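Local coordinates for protein aldose 1-epimerase (Caenorhabditis elegans, PDB 1LUR) that probably catalyses the interconversion of the alpha and beta anomers of aldose sugars such as galactose, at residues Gly31-Phe39 with Asn46-Asp54; Val73-His83 with Gln305-Phe313. One frame throughout, in Å; residues are numbered along the deposited sequence.

Interaction 1 (Gly31-Phe39 with Asn46-Asp54)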
ATOM      1  N   GLY A  31      -9.266  -3.358  -9.206  1.00 30.80           N
ATOM      2  CA  GLY A  31      -8.194  -3.412  -8.233  1.00 29.78           C
ATOM      3  C   GLY A  31      -8.486  -2.576  -6.999  1.00 29.25           C
ATOM      4  O   GLY A  31      -7.576  -2.322  -6.208  1.00 29.45           O
ATOM      5  N   ALA A  32      -9.742  -2.162  -6.825  1.00 28.75           N
ATOM      6  CA  ALA A  32     -10.141  -1.343  -5.671  1.00 27.90           C
ATOM      7  C   ALA A  32      -9.030  -0.320  -5.466  1.00 28.41           C
ATOM      8  O   ALA A  32      -8.495  -0.160  -4.366  1.00 27.12           O
ATOM      9  CB  ALA A  32     -10.296  -2.219  -4.432  1.00 27.65           C
ATOM     10  N   THR A  33      -8.710   0.369  -6.556  1.00 27.04           N
ATOM     11  CA  THR A  33      -7.670   1.387  -6.620  1.00 29.43           C
ATOM     12  C   THR A  33      -7.949   2.832  -6.218  1.00 29.05           C
ATOM     13  O   THR A  33      -9.015   3.378  -6.497  1.00 29.70           O
ATOM     14  CB  THR A  33      -7.104   1.447  -8.059  1.00 30.30           C
ATOM     15  OG1 THR A  33      -6.685   0.139  -8.464  1.00 29.77           O
ATOM     16  CG2 THR A  33      -5.927   2.413  -8.139  1.00 30.84           C
ATOM     17  N   LEU A  34      -6.956   3.448  -5.581  1.00 31.20           N
ATOM     18  CA  LEU A  34      -7.048   4.836  -5.150  1.00 31.27           C
ATOM     19  C   LEU A  34      -6.442   5.543  -6.358  1.00 32.04           C
ATOM     20  O   LEU A  34      -5.220   5.606  -6.501  1.00 31.69           O
ATOM     21  CB  LEU A  34      -6.187   5.093  -3.911  1.00 29.94           C
ATOM     22  CG  LEU A  34      -6.071   6.561  -3.480  1.00 30.63           C
ATOM     23  CD1 LEU A  34      -7.463   7.165  -3.294  1.00 29.85           C
ATOM     24  CD2 LEU A  34      -5.262   6.655  -2.185  1.00 28.76           C
ATOM     25  N   ALA A  35      -7.306   6.047  -7.236  1.00 34.35           N
ATOM     26  CA  ALA A  35      -6.878   6.742  -8.449  1.00 35.02           C
ATOM     27  C   ALA A  35      -6.308   8.144  -8.239  1.00 36.17           C
ATOM     28  O   ALA A  35      -5.257   8.481  -8.787  1.00 36.82           O
ATOM     29  CB  ALA A  35      -8.037   6.807  -9.435  1.00 35.64           C
ATOM     30  N   LYS A  36      -7.008   8.967  -7.467  1.00 35.86           N
ATOM     31  CA  LYS A  36      -6.550  10.326  -7.205  1.00 36.68           C
ATOM     32  C   LYS A  36      -6.875  10.726  -5.780  1.00 36.41           C
ATOM     33  O   LYS A  36      -7.727  10.118  -5.132  1.00 34.85           O
ATOM     34  CB  LYS A  36      -7.255  11.328  -8.121  1.00 37.77           C
ATOM     35  CG  LYS A  36      -7.331  10.973  -9.590  1.00 39.84           C
ATOM     36  CD  LYS A  36      -8.319  11.906 -10.296  1.00 40.89           C
ATOM     37  CE  LYS A  36      -8.017  13.373  -9.990  1.00 40.57           C
ATOM     38  NZ  LYS A  36      -9.006  14.299 -10.610  1.00 40.55           N
ATOM     39  N   LEU A  37      -6.199  11.772  -5.316  1.00 38.12           N
ATOM     40  CA  LEU A  37      -6.380  12.314  -3.973  1.00 39.50           C
ATOM     41  C   LEU A  37      -5.903  13.767  -4.018  1.00 39.67           C
ATOM     42  O   LEU A  37      -4.703  14.044  -3.945  1.00 40.11           O
ATOM     43  CB  LEU A  37      -5.576  11.519  -2.944  1.00 39.98           C
ATOM     44  CG  LEU A  37      -5.954  11.788  -1.482  1.00 39.95           C
ATOM     45  CD1 LEU A  37      -5.421  10.678  -0.619  1.00 42.75           C
ATOM     46  CD2 LEU A  37      -5.412  13.125  -1.023  1.00 41.06           C
ATOM     47  N   THR A  38      -6.851  14.690  -4.145  1.00 39.76           N
ATOM     48  CA  THR A  38      -6.533  16.110  -4.209  1.00 39.28           C
ATOM     49  C   THR A  38      -6.682  16.810  -2.862  1.00 40.05           C
ATOM     50  O   THR A  38      -7.601  16.522  -2.098  1.00 38.86           O
ATOM     51  CB  THR A  38      -7.435  16.814  -5.239  1.00 39.07           C
ATOM     52  OG1 THR A  38      -8.807  16.643  -4.866  1.00 40.91           O
ATOM     53  CG2 THR A  38      -7.226  16.214  -6.616  1.00 39.83           C
ATOM     54  N   PHE A  39      -5.771  17.740  -2.588  1.00 40.76           N
ATOM     55  CA  PHE A  39      -5.777  18.495  -1.339  1.00 42.16           C
ATOM     56  C   PHE A  39      -5.047  19.817  -1.571  1.00 43.41           C
ATOM     57  O   PHE A  39      -3.948  19.837  -2.119  1.00 43.85           O
ATOM     58  CB  PHE A  39      -5.064  17.696  -0.251  1.00 39.82           C
ATOM     59  CG  PHE A  39      -5.277  18.224   1.138  1.00 37.74           C
ATOM     60  CD1 PHE A  39      -6.531  18.155   1.734  1.00 38.70           C
ATOM     61  CD2 PHE A  39      -4.217  18.756   1.866  1.00 37.25           C
ATOM     62  CE1 PHE A  39      -6.729  18.603   3.040  1.00 37.43           C
ATOM     63  CE2 PHE A  39      -4.402  19.207   3.174  1.00 36.35           C
ATOM     64  CZ  PHE A  39      -5.660  19.129   3.761  1.00 35.84           C
ATOM     65  N   ASN A  46      -4.915  23.217  -5.283  1.00 49.07           N
ATOM     66  CA  ASN A  46      -5.187  21.781  -5.273  1.00 49.53           C
ATOM     67  C   ASN A  46      -4.040  20.979  -5.868  1.00 49.85           C
ATOM     68  O   ASN A  46      -3.549  21.275  -6.962  1.00 49.80           O
ATOM     69  CB  ASN A  46      -6.465  21.468  -6.057  1.00 49.96           C
ATOM     70  CG  ASN A  46      -7.719  21.554  -5.202  1.00 49.64           C
ATOM     71  OD1 ASN A  46      -8.835  21.532  -5.720  1.00 49.84           O
ATOM     72  ND2 ASN A  46      -7.540  21.639  -3.890  1.00 48.56           N
ATOM     73  N   GLN A  47      -3.616  19.955  -5.139  1.00 49.53           N
ATOM     74  CA  GLN A  47      -2.532  19.104  -5.591  1.00 48.58           C
ATOM     75  C   GLN A  47      -2.953  17.649  -5.466  1.00 47.19           C
ATOM     76  O   GLN A  47      -3.521  17.245  -4.447  1.00 45.97           O
ATOM     77  CB  GLN A  47      -1.280  19.337  -4.750  1.00 50.41           C
ATOM     78  CG  GLN A  47      -0.097  18.508  -5.204  1.00 53.32           C
ATOM     79  CD  GLN A  47       0.330  18.851  -6.616  1.00 54.90           C
ATOM     80  OE1 GLN A  47       0.808  19.956  -6.876  1.00 56.47           O
ATOM     81  NE2 GLN A  47       0.150  17.911  -7.540  1.00 55.04           N
ATOM     82  N   ASP A  48      -2.698  16.875  -6.515  1.00 45.25           N
ATOM     83  CA  ASP A  48      -3.046  15.460  -6.508  1.00 43.56           C
ATOM     84  C   ASP A  48      -1.839  14.834  -5.823  1.00 42.69           C
ATOM     85  O   ASP A  48      -0.723  14.904  -6.338  1.00 41.27           O
ATOM     86  CB  ASP A  48      -3.181  14.928  -7.935  1.00 44.58           C
ATOM     87  CG  ASP A  48      -3.878  13.577  -7.989  1.00 45.71           C
ATOM     88  OD1 ASP A  48      -3.623  12.738  -7.095  1.00 45.03           O
ATOM     89  OD2 ASP A  48      -4.673  13.356  -8.928  1.00 43.71           O
ATOM     90  N   LEU A  49      -2.065  14.231  -4.663  1.00 40.73           N
ATOM     91  CA  LEU A  49      -0.994  13.608  -3.902  1.00 39.49           C
ATOM     92  C   LEU A  49      -0.545  12.207  -4.321  1.00 38.56           C
ATOM     93  O   LEU A  49       0.472  11.722  -3.835  1.00 37.65           O
ATOM     94  CB  LEU A  49      -1.378  13.604  -2.422  1.00 38.95           C
ATOM     95  CG  LEU A  49      -1.845  14.957  -1.873  1.00 39.43           C
ATOM     96  CD1 LEU A  49      -2.259  14.800  -0.418  1.00 39.21           C
ATOM     97  CD2 LEU A  49      -0.726  15.986  -2.005  1.00 39.04           C
ATOM     98  N   VAL A  50      -1.283  11.557  -5.214  1.00 38.93           N
ATOM     99  CA  VAL A  50      -0.898  10.215  -5.651  1.00 38.73           C
ATOM    100  C   VAL A  50      -0.727  10.106  -7.164  1.00 39.82           C
ATOM    101  O   VAL A  50      -1.425  10.773  -7.935  1.00 39.62           O
ATOM    102  CB  VAL A  50      -1.934   9.151  -5.207  1.00 36.69           C
ATOM    103  CG1 VAL A  50      -2.119   9.207  -3.701  1.00 36.63           C
ATOM    104  CG2 VAL A  50      -3.259   9.371  -5.921  1.00 35.56           C
ATOM    105  N   LEU A  51       0.209   9.264  -7.587  1.00 41.12           N
ATOM    106  CA  LEU A  51       0.458   9.073  -9.011  1.00 42.55           C
ATOM    107  C   LEU A  51      -0.736   8.337  -9.590  1.00 44.17           C
ATOM    108  O   LEU A  51      -1.622   7.907  -8.851  1.00 44.09           O
ATOM    109  CB  LEU A  51       1.737   8.263  -9.227  1.00 42.44           C
ATOM    110  CG  LEU A  51       2.996   8.882  -8.615  1.00 42.90           C
ATOM    111  CD1 LEU A  51       4.205   8.013  -8.925  1.00 42.78           C
ATOM    112  CD2 LEU A  51       3.195  10.292  -9.161  1.00 41.98           C
ATOM    113  N   GLY A  52      -0.767   8.197 -10.910  1.00 44.70           N
ATOM    114  CA  GLY A  52      -1.875   7.508 -11.538  1.00 45.81           C
ATOM    115  C   GLY A  52      -1.950   7.704 -13.040  1.00 46.69           C
ATOM    116  O   GLY A  52      -0.941   7.957 -13.700  1.00 47.10           O
ATOM    117  N   PHE A  53      -3.157   7.584 -13.580  1.00 46.96           N
ATOM    118  CA  PHE A  53      -3.375   7.741 -15.009  1.00 48.26           C
ATOM    119  C   PHE A  53      -4.662   8.506 -15.254  1.00 48.81           C
ATOM    120  O   PHE A  53      -5.591   8.451 -14.447  1.00 48.63           O
ATOM    121  CB  PHE A  53      -3.445   6.364 -15.669  1.00 49.05           C
ATOM    122  CG  PHE A  53      -2.237   5.513 -15.401  1.00 49.43           C
ATOM    123  CD1 PHE A  53      -1.004   5.837 -15.960  1.00 49.29           C
ATOM    124  CD2 PHE A  53      -2.322   4.410 -14.555  1.00 49.52           C
ATOM    125  CE1 PHE A  53       0.131   5.077 -15.682  1.00 49.70           C
ATOM    126  CE2 PHE A  53      -1.195   3.642 -14.268  1.00 49.55           C
ATOM    127  CZ  PHE A  53       0.037   3.976 -14.832  1.00 50.24           C
ATOM    128  N   ASP A  54      -4.717   9.220 -16.372  1.00 49.60           N
ATOM    129  CA  ASP A  54      -5.898  10.000 -16.715  1.00 50.09           C
ATOM    130  C   ASP A  54      -7.054   9.139 -17.237  1.00 49.36           C
ATOM    131  O   ASP A  54      -8.204   9.570 -17.218  1.00 49.29           O
ATOM    132  CB  ASP A  54      -5.520  11.083 -17.739  1.00 51.67           C
ATOM    133  CG  ASP A  54      -4.537  12.110 -17.175  1.00 53.30           C
ATOM    134  OD1 ASP A  54      -3.971  12.898 -17.962  1.00 54.66           O
ATOM    135  OD2 ASP A  54      -4.332  12.142 -15.942  1.00 55.01           O
TER
HETATM  136  O   HOH W   1      -3.135   5.208  -8.110  1.00 46.60           O
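Thr38 and Asp48 form an antiparallel non-hydrogen-bonded pair, followed by the hydrogen-bonded pair Phe39 and Gln47; the axes of strands 33-39 and 46-48 run at 155° to each other. Phe39 N donates to Gln47 O and Gln47 N to Phe39 O, while Leu49 N gives Leu37 O a nearly straight bond (2.7 Å, 170°). These bonds define a beta hairpin in which 46-48 is an edge strand of a four-stranded antiparallel sheet. On the far side of 33-39, Ala35 and Lys36 both face Thr26 in a classic beta bulge. Beyond Leu49, the side chain of Asp48 takes over the pairing: with CG anti to the backbone N (chi1 -165°), its OD1 accepts from Leu37 N at 3.3 Å and from Val50 N at 3.2 Å. The two donors approach from opposite faces of the carboxylate, and the second bond closes an Asx turn. Asp48 OD2 lies 3.4 Å from Lys36 CB, across the aliphatic chain, whereas Lys36 NZ stays 4.7 Å from OD2. Leu49 CD1 reaches Leu37 CD2 (3.6 Å) and Phe39 CB (4.0 Å), and Val50 CG2 packs against Ala35 O (3.6 Å). Trp175 of strand 170-175 touches Leu37, Leu49 and Val50.

Interaction 2 (Val73-His83 with Gln305-Phe313)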
ATOM      1  N   VAL A  73      -1.808 -11.797  -0.890  1.00 20.20           N
ATOM      2  CA  VAL A  73      -0.645 -11.690  -0.028  1.00 18.72           C
ATOM      3  C   VAL A  73       0.248 -10.629  -0.642  1.00 20.60           C
ATOM      4  O   VAL A  73       0.818 -10.818  -1.722  1.00 21.38           O
ATOM      5  CB  VAL A  73       0.125 -13.011   0.092  1.00 20.36           C
ATOM      6  CG1 VAL A  73       1.416 -12.784   0.876  1.00 19.21           C
ATOM      7  CG2 VAL A  73      -0.744 -14.046   0.795  1.00 19.53           C
ATOM      8  N   ALA A  74       0.340  -9.495   0.040  1.00 21.81           N
ATOM      9  CA  ALA A  74       1.156  -8.395  -0.432  1.00 22.46           C
ATOM     10  C   ALA A  74       2.629  -8.754  -0.451  1.00 24.19           C
ATOM     11  O   ALA A  74       3.130  -9.494   0.403  1.00 25.48           O
ATOM     12  CB  ALA A  74       0.932  -7.164   0.437  1.00 23.44           C
ATOM     13  N   ASN A  75       3.317  -8.206  -1.440  1.00 24.33           N
ATOM     14  CA  ASN A  75       4.738  -8.426  -1.627  1.00 25.63           C
ATOM     15  C   ASN A  75       5.067  -9.846  -2.062  1.00 25.25           C
ATOM     16  O   ASN A  75       4.261 -10.513  -2.711  1.00 25.41           O
ATOM     17  CB  ASN A  75       5.526  -8.044  -0.366  1.00 25.28           C
ATOM     18  CG  ASN A  75       6.926  -7.544  -0.688  1.00 28.66           C
ATOM     19  OD1 ASN A  75       7.869  -8.324  -0.807  1.00 25.35           O
ATOM     20  ND2 ASN A  75       7.061  -6.226  -0.849  1.00 27.28           N
ATOM     21  N   ARG A  76       6.233 -10.325  -1.659  1.00 25.44           N
ATOM     22  CA  ARG A  76       6.672 -11.653  -2.041  1.00 25.30           C
ATOM     23  C   ARG A  76       6.529 -12.897  -1.197  1.00 24.73           C
ATOM     24  O   ARG A  76       6.591 -12.860   0.028  1.00 26.96           O
ATOM     25  CB  ARG A  76       8.147 -11.554  -2.432  1.00 25.60           C
ATOM     26  CG  ARG A  76       8.452 -10.406  -3.387  1.00 26.11           C
ATOM     27  CD  ARG A  76       9.950 -10.218  -3.580  1.00 28.11           C
ATOM     28  NE  ARG A  76      10.232  -9.186  -4.572  1.00 28.48           N
ATOM     29  CZ  ARG A  76       9.995  -7.889  -4.395  1.00 31.58           C
ATOM     30  NH1 ARG A  76       9.471  -7.454  -3.258  1.00 32.37           N
ATOM     31  NH2 ARG A  76      10.273  -7.025  -5.360  1.00 32.30           N
ATOM     32  N   ILE A  77       6.355 -14.010  -1.909  1.00 24.19           N
ATOM     33  CA  ILE A  77       6.233 -15.337  -1.324  1.00 24.15           C
ATOM     34  C   ILE A  77       7.578 -15.867  -1.843  1.00 25.01           C
ATOM     35  O   ILE A  77       7.741 -16.067  -3.050  1.00 23.07           O
ATOM     36  CB  ILE A  77       5.118 -16.192  -1.958  1.00 26.00           C
ATOM     37  CG1 ILE A  77       3.735 -15.625  -1.616  1.00 24.87           C
ATOM     38  CG2 ILE A  77       5.255 -17.628  -1.467  1.00 23.50           C
ATOM     39  CD1 ILE A  77       3.405 -15.616  -0.145  1.00 27.53           C
ATOM     40  N   LYS A  78       8.534 -16.069  -0.940  1.00 25.39           N
ATOM     41  CA  LYS A  78       9.858 -16.554  -1.318  1.00 27.64           C
ATOM     42  C   LYS A  78       9.860 -17.803  -2.183  1.00 26.77           C
ATOM     43  O   LYS A  78       9.337 -18.847  -1.797  1.00 26.85           O
ATOM     44  CB  LYS A  78      10.705 -16.789  -0.070  1.00 28.87           C
ATOM     45  CG  LYS A  78      12.157 -17.152  -0.356  1.00 31.53           C
ATOM     46  CD  LYS A  78      12.985 -17.129   0.929  1.00 34.26           C
ATOM     47  CE  LYS A  78      14.319 -17.856   0.753  1.00 37.65           C
ATOM     48  NZ  LYS A  78      15.118 -17.308  -0.380  1.00 38.19           N
ATOM     49  N   ASN A  79      10.456 -17.672  -3.365  1.00 27.18           N
ATOM     50  CA  ASN A  79      10.555 -18.761  -4.329  1.00 27.19           C
ATOM     51  C   ASN A  79       9.214 -19.346  -4.757  1.00 26.79           C
ATOM     52  O   ASN A  79       9.117 -20.512  -5.135  1.00 23.62           O
ATOM     53  CB  ASN A  79      11.476 -19.859  -3.792  1.00 30.25           C
ATOM     54  CG  ASN A  79      12.904 -19.354  -3.571  1.00 33.15           C
ATOM     55  OD1 ASN A  79      13.367 -18.455  -4.276  1.00 33.98           O
ATOM     56  ND2 ASN A  79      13.603 -19.935  -2.603  1.00 33.44           N
ATOM     57  N   SER A  80       8.177 -18.519  -4.710  1.00 26.21           N
ATOM     58  CA  SER A  80       6.847 -18.957  -5.106  1.00 26.80           C
ATOM     59  C   SER A  80       6.378 -20.252  -4.457  1.00 27.18           C
ATOM     60  O   SER A  80       5.590 -20.988  -5.052  1.00 25.63           O
ATOM     61  CB  SER A  80       6.796 -19.124  -6.627  1.00 26.73           C
ATOM     62  OG  SER A  80       7.177 -17.930  -7.288  1.00 30.97           O
ATOM     63  N   THR A  81       6.856 -20.530  -3.248  1.00 26.78           N
ATOM     64  CA  THR A  81       6.461 -21.743  -2.549  1.00 27.33           C
ATOM     65  C   THR A  81       6.293 -21.469  -1.060  1.00 27.22           C
ATOM     66  O   THR A  81       7.021 -20.660  -0.489  1.00 28.83           O
ATOM     67  CB  THR A  81       7.511 -22.851  -2.699  1.00 29.37           C
ATOM     68  OG1 THR A  81       7.927 -22.931  -4.070  1.00 33.70           O
ATOM     69  CG2 THR A  81       6.921 -24.192  -2.264  1.00 29.32           C
ATOM     70  N   LEU A  82       5.333 -22.143  -0.438  1.00 24.43           N
ATOM     71  CA  LEU A  82       5.073 -21.980   0.985  1.00 26.65           C
ATOM     72  C   LEU A  82       4.412 -23.234   1.514  1.00 27.01           C
ATOM     73  O   LEU A  82       3.959 -24.083   0.745  1.00 27.10           O
ATOM     74  CB  LEU A  82       4.162 -20.767   1.243  1.00 25.90           C
ATOM     75  CG  LEU A  82       2.730 -20.789   0.698  1.00 25.24           C
ATOM     76  CD1 LEU A  82       1.814 -21.600   1.625  1.00 22.50           C
ATOM     77  CD2 LEU A  82       2.219 -19.359   0.582  1.00 22.28           C
ATOM     78  N   HIS A  83       4.373 -23.355   2.832  1.00 27.42           N
ATOM     79  CA  HIS A  83       3.761 -24.498   3.468  1.00 27.30           C
ATOM     80  C   HIS A  83       2.615 -23.966   4.310  1.00 27.09           C
ATOM     81  O   HIS A  83       2.802 -23.048   5.106  1.00 26.57           O
ATOM     82  CB  HIS A  83       4.777 -25.234   4.344  1.00 30.70           C
ATOM     83  CG  HIS A  83       5.965 -25.740   3.584  1.00 34.08           C
ATOM     84  ND1 HIS A  83       7.049 -24.944   3.280  1.00 38.50           N
ATOM     85  CD2 HIS A  83       6.219 -26.948   3.027  1.00 35.20           C
ATOM     86  CE1 HIS A  83       7.921 -25.641   2.571  1.00 38.34           C
ATOM     87  NE2 HIS A  83       7.440 -26.860   2.402  1.00 37.27           N
ATOM     88  N   GLN A 305       1.244  -2.897   5.983  1.00 24.18           N
ATOM     89  CA  GLN A 305       0.941  -4.317   5.763  1.00 24.06           C
ATOM     90  C   GLN A 305       1.609  -5.167   6.829  1.00 25.22           C
ATOM     91  O   GLN A 305       2.242  -4.644   7.747  1.00 26.71           O
ATOM     92  CB  GLN A 305       1.549  -4.727   4.415  1.00 23.28           C
ATOM     93  CG  GLN A 305       3.079  -4.539   4.436  1.00 25.91           C
ATOM     94  CD  GLN A 305       3.809  -5.018   3.187  1.00 26.57           C
ATOM     95  OE1 GLN A 305       3.609  -4.494   2.093  1.00 27.69           O
ATOM     96  NE2 GLN A 305       4.680  -6.012   3.357  1.00 26.57           N
ATOM     97  N   PHE A 306       1.469  -6.484   6.690  1.00 24.54           N
ATOM     98  CA  PHE A 306       2.080  -7.417   7.624  1.00 23.50           C
ATOM     99  C   PHE A 306       3.447  -7.632   6.989  1.00 23.06           C
ATOM    100  O   PHE A 306       3.630  -7.353   5.796  1.00 22.70           O
ATOM    101  CB  PHE A 306       1.345  -8.765   7.667  1.00 19.76           C
ATOM    102  CG  PHE A 306       0.079  -8.746   8.458  1.00 22.83           C
ATOM    103  CD1 PHE A 306      -1.150  -8.601   7.829  1.00 23.02           C
ATOM    104  CD2 PHE A 306       0.113  -8.877   9.845  1.00 24.15           C
ATOM    105  CE1 PHE A 306      -2.335  -8.592   8.571  1.00 23.72           C
ATOM    106  CE2 PHE A 306      -1.058  -8.868  10.595  1.00 27.08           C
ATOM    107  CZ  PHE A 306      -2.285  -8.727   9.962  1.00 26.47           C
ATOM    108  N   HIS A 307       4.404  -8.135   7.763  1.00 23.58           N
ATOM    109  CA  HIS A 307       5.743  -8.373   7.235  1.00 26.21           C
ATOM    110  C   HIS A 307       5.723  -9.094   5.899  1.00 25.45           C
ATOM    111  O   HIS A 307       4.958 -10.043   5.706  1.00 24.49           O
ATOM    112  CB  HIS A 307       6.565  -9.230   8.200  1.00 25.86           C
ATOM    113  CG  HIS A 307       6.736  -8.625   9.557  1.00 28.96           C
ATOM    114  ND1 HIS A 307       5.670  -8.299  10.368  1.00 28.76           N
ATOM    115  CD2 HIS A 307       7.852  -8.318  10.260  1.00 28.55           C
ATOM    116  CE1 HIS A 307       6.122  -7.820  11.513  1.00 30.97           C
ATOM    117  NE2 HIS A 307       7.443  -7.821  11.473  1.00 29.30           N
ATOM    118  N   SER A 308       6.582  -8.654   4.990  1.00 25.50           N
ATOM    119  CA  SER A 308       6.665  -9.273   3.677  1.00 25.38           C
ATOM    120  C   SER A 308       7.205 -10.699   3.873  1.00 26.10           C
ATOM    121  O   SER A 308       8.029 -10.937   4.758  1.00 25.14           O
ATOM    122  CB  SER A 308       7.610  -8.470   2.784  1.00 25.36           C
ATOM    123  OG  SER A 308       7.106  -7.172   2.528  1.00 25.07           O
ATOM    124  N   ALA A 309       6.726 -11.644   3.066  1.00 24.96           N
ATOM    125  CA  ALA A 309       7.161 -13.043   3.155  1.00 24.93           C
ATOM    126  C   ALA A 309       6.764 -13.728   4.460  1.00 24.82           C
ATOM    127  O   ALA A 309       7.354 -14.744   4.832  1.00 24.30           O
ATOM    128  CB  ALA A 309       8.682 -13.144   2.965  1.00 24.64           C
ATOM    129  N   ALA A 310       5.765 -13.184   5.153  1.00 24.57           N
ATOM    130  CA  ALA A 310       5.311 -13.772   6.413  1.00 22.98           C
ATOM    131  C   ALA A 310       4.966 -15.260   6.239  1.00 22.55           C
ATOM    132  O   ALA A 310       5.274 -16.084   7.106  1.00 23.53           O
ATOM    133  CB  ALA A 310       4.100 -13.011   6.935  1.00 25.12           C
ATOM    134  N   PRO A 311       4.318 -15.620   5.120  1.00 23.27           N
ATOM    135  CA  PRO A 311       3.962 -17.025   4.896  1.00 22.29           C
ATOM    136  C   PRO A 311       5.168 -17.965   4.837  1.00 24.41           C
ATOM    137  O   PRO A 311       5.003 -19.178   4.975  1.00 22.64           O
ATOM    138  CB  PRO A 311       3.215 -16.984   3.566  1.00 24.45           C
ATOM    139  CG  PRO A 311       2.591 -15.628   3.562  1.00 22.27           C
ATOM    140  CD  PRO A 311       3.720 -14.764   4.076  1.00 22.32           C
ATOM    141  N   ASN A 312       6.362 -17.399   4.639  1.00 23.27           N
ATOM    142  CA  ASN A 312       7.606 -18.175   4.552  1.00 25.74           C
ATOM    143  C   ASN A 312       8.426 -18.260   5.835  1.00 27.96           C
ATOM    144  O   ASN A 312       9.321 -19.101   5.956  1.00 27.83           O
ATOM    145  CB  ASN A 312       8.508 -17.598   3.456  1.00 25.45           C
ATOM    146  CG  ASN A 312       7.862 -17.641   2.093  1.00 24.42           C
ATOM    147  OD1 ASN A 312       7.479 -16.612   1.542  1.00 24.77           O
ATOM    148  ND2 ASN A 312       7.732 -18.841   1.539  1.00 25.78           N
ATOM    149  N   PHE A 313       8.144 -17.384   6.786  1.00 27.92           N
ATOM    150  CA  PHE A 313       8.880 -17.389   8.043  1.00 30.59           C
ATOM    151  C   PHE A 313       7.903 -17.455   9.206  1.00 32.05           C
ATOM    152  O   PHE A 313       7.116 -16.531   9.418  1.00 31.86           O
ATOM    153  CB  PHE A 313       9.754 -16.135   8.123  1.00 29.19           C
ATOM    154  CG  PHE A 313      10.720 -15.999   6.974  1.00 29.67           C
ATOM    155  CD1 PHE A 313      10.419 -15.195   5.877  1.00 28.61           C
ATOM    156  CD2 PHE A 313      11.917 -16.714   6.967  1.00 28.44           C
ATOM    157  CE1 PHE A 313      11.292 -15.107   4.794  1.00 26.74           C
ATOM    158  CE2 PHE A 313      12.794 -16.631   5.886  1.00 27.58           C
ATOM    159  CZ  PHE A 313      12.480 -15.825   4.799  1.00 26.61           C
TER
HETATM  160  O   HOH W   2       4.547 -11.506   1.402  1.00 23.33           O
HETATM  161  O   HOH W   3       4.577  -4.722  -0.397  1.00 26.07           O
HETATM  162  O   HOH W   4       2.449 -20.178   5.233  1.00 22.89           O
HETATM  163  O   HOH W   5       5.970 -21.605   4.379  1.00 24.02           O
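This is a mostly buried contact of a loop with two short strands and their connection: the 3-10 turn Ala310-Asn312, in the loop that follows strand 300-305, docks through Pro311 and Asn312 on strands 76-77 and 81-83. Asn312 supplies the two direct hydrogen bonds across the contact, one of them weak, its carboxamide spanning the turn between those strands. OD1 accepts from Lys78 N (2.8 Å), the donor standing above the amide plane, and ND2 donates the weak bond to Thr81 O (2.8 Å). A chi1 of -61°, with CG anti to the carbonyl carbon, directs the amide there. Pro311 supplies the apolar part: the Ile77 side chain crosses the proline at about a right angle, CD1 3.8 Å from Pro311 CG, while Pro311 CB rests on Leu82 CD2 (3.9 Å) and Val73 CG1 approaches the ring more loosely. Farther along, Asn75 CG lies 3.2 Å from Ser308 OG, while Asn75 OD1 receives both Arg76 N and Arg76 NH1 from the same face of its plane. Waters bridge backbone atoms of the two segments; one accepts from Ala309 N (2.7 Å) and donates to Ala74 O and Arg76 O. Ser308 N bonds to Asp240 OD2. A type II turn, His307 to Ala310, leads into the 3-10 turn, and this docking of the loop is consistent with the rim of the sugar cleft in galactose mutarotases.

In the fold
Interaction 1 closes before interaction 2 opens along the chain, and the two lie on opposite sides of the chain's centre, their own centres 28 Å apart and their nearest atoms about 12 Å. They do not touch, but the seven-stranded antiparallel sheet relates them. Its strand 170-175 packs Trp175 and Tyr174 against interaction 1, and its neighbours in that sheet, strands 69-70 and 300-305, run into the two segments of interaction 2. A backbone bond between Gly31 and Thr69 adds a second route. Interaction 1 closes the hairpin, whose apolar side chains then meet Trp175 of this sheet, whereas interaction 2 joins a loop to two short strands, a location consistent with the neighbourhood of the sugar site in GalM-type mutarotases.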